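Side-chain contact in fibrinogen alpha subunit (Gallus gallus, PDB 1M1J), which is probably cleaved by thrombin and then polymerises with the beta and gamma chains into the insoluble fibrin matrix of blood clots: residues Y81-S84 / N85-I88. Numbering follows the deposited sequence.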
loop_
_atom_site.group_PDB
_atom_site.type_symbol
_atom_site.label_atom_id
_atom_site.label_comp_id
_atom_site.label_asym_id
_atom_site.label_seq_id
_atom_site.Cartn_x
_atom_site.Cartn_y
_atom_site.Cartn_z
ATOM N N TYR D 81 -24.627 3.151 41.974
ATOM C CA TYR D 81 -25.312 2.118 42.738
ATOM C C TYR D 81 -24.842 2.271 44.182
ATOM O O TYR D 81 -25.555 1.918 45.122
ATOM C CB TYR D 81 -24.920 0.741 42.202
ATOM C CG TYR D 81 -24.909 -0.370 43.230
ATOM C CD1 TYR D 81 -26.066 -1.093 43.527
ATOM C CD2 TYR D 81 -23.730 -0.707 43.900
ATOM C CE1 TYR D 81 -26.045 -2.131 44.466
ATOM C CE2 TYR D 81 -23.698 -1.737 44.839
ATOM C CZ TYR D 81 -24.856 -2.446 45.115
ATOM O OH TYR D 81 -24.816 -3.473 46.032
ATOM N N LYS D 82 -23.628 2.799 44.335
ATOM C CA LYS D 82 -23.014 3.036 45.643
ATOM C C LYS D 82 -23.630 4.307 46.238
ATOM O O LYS D 82 -23.927 4.368 47.432
ATOM C CB LYS D 82 -21.502 3.219 45.474
ATOM C CG LYS D 82 -20.687 3.085 46.747
ATOM C CD LYS D 82 -19.248 3.522 46.500
ATOM C CE LYS D 82 -18.311 3.044 47.598
ATOM N NZ LYS D 82 -18.137 1.560 47.571
ATOM N N THR D 83 -23.810 5.317 45.385
ATOM C CA THR D 83 -24.409 6.596 45.766
ATOM C C THR D 83 -25.929 6.427 45.792
ATOM O O THR D 83 -26.688 7.398 45.749
ATOM C CB THR D 83 -24.048 7.710 44.748
ATOM O OG1 THR D 83 -24.732 8.921 45.093
ATOM C CG2 THR D 83 -24.454 7.303 43.338
ATOM N N SER D 84 -26.357 5.171 45.853
ATOM C CA SER D 84 -27.767 4.827 45.880
ATOM C C SER D 84 -27.952 3.804 46.990
ATOM O O SER D 84 -29.045 3.645 47.526
ATOM C CB SER D 84 -28.186 4.231 44.532
ATOM O OG SER D 84 -29.579 3.984 44.482
ATOM N N ASN D 85 -26.869 3.110 47.328
ATOM C CA ASN D 85 -26.897 2.113 48.390
ATOM C C ASN D 85 -26.776 2.838 49.720
ATOM O O ASN D 85 -27.102 2.285 50.770
ATOM C CB ASN D 85 -25.743 1.119 48.229
ATOM C CG ASN D 85 -25.546 0.245 49.458
ATOM O OD1 ASN D 85 -25.135 0.726 50.513
ATOM N ND2 ASN D 85 -25.842 -1.046 49.327
ATOM N N ARG D 86 -26.303 4.079 49.672
ATOM C CA ARG D 86 -26.167 4.876 50.883
ATOM C C ARG D 86 -27.399 5.767 51.039
ATOM O O ARG D 86 -27.998 5.819 52.116
ATOM C CB ARG D 86 -24.898 5.744 50.841
ATOM C CG ARG D 86 -24.964 6.920 49.872
ATOM C CD ARG D 86 -23.813 7.897 50.081
ATOM N NE ARG D 86 -23.897 9.045 49.180
ATOM C CZ ARG D 86 -24.874 9.948 49.196
ATOM N NH1 ARG D 86 -25.866 9.846 50.072
ATOM N NH2 ARG D 86 -24.864 10.954 48.332
ATOM N N VAL D 87 -27.787 6.452 49.961
ATOM C CA VAL D 87 -28.952 7.335 49.997
ATOM C C VAL D 87 -30.169 6.531 50.438
ATOM O O VAL D 87 -31.263 7.070 50.596
ATOM C CB VAL D 87 -29.224 7.991 48.611
ATOM C CG1 VAL D 87 -30.474 8.862 48.667
ATOM C CG2 VAL D 87 -28.039 8.846 48.206
ATOM N N ILE D 88 -29.962 5.233 50.638
ATOM C CA ILE D 88 -31.019 4.344 51.092
ATOM C C ILE D 88 -30.760 3.986 52.549
ATOM O O ILE D 88 -31.653 4.097 53.390
ATOM C CB ILE D 88 -31.080 3.053 50.246
ATOM C CG1 ILE D 88 -31.688 3.370 48.878
ATOM C CG2 ILE D 88 -31.908 1.993 50.957
ATOM C CD1 ILE D 88 -31.773 2.179 47.946
#
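Near the N-terminal end of helix 82-160, part of the long three-chain coiled coil of fibrinogen, the backbone turns so that Asn85 N comes to Tyr81 O and Arg86 N to Lys82 O. Three weak backbone bonds hold the turn. Asn85 N reaches Tyr81 O at 2.8 Å, yet its N-H...O angle is only 116°, and Asn85 N also meets Lys82 O at 3.2 Å. Lys82 O is shared, because Arg86 N approaches it at 3.3 Å with an angle of 133°. The i to i+3 and i to i+4 bonds here are thus all weak, and at 2.7 Å resolution their lengths are approximate.

The side chains follow the turn. On the exposed flank, the Arg86 guanidinium comes obliquely to the Thr83 hydroxyl, NH2 standing 3.8 Å from OG1, a loose approach and not a hydrogen bond. Arg86 CG is flanked by its own backbone N and C (chi1 72°), which brings the extended chain back toward Thr83. Arg86 NH1 also makes a long, weak ion pair with Glu90. Asn85 ND2 is the end of the amide nearer Tyr81 OH, at 4.2 Å, with no hydrogen bond. Val87 CG2 lies 3.2 Å from Thr83 O, and Ile88 CG1 3.0 Å from Ser84 O, both van der Waals approaches. In the coiled coil, buried Ser84 and Ile88 pack on apolar side chains of one neighbouring chain; Tyr81, Asn85 and again Ile88 meet apolar side chains of a second.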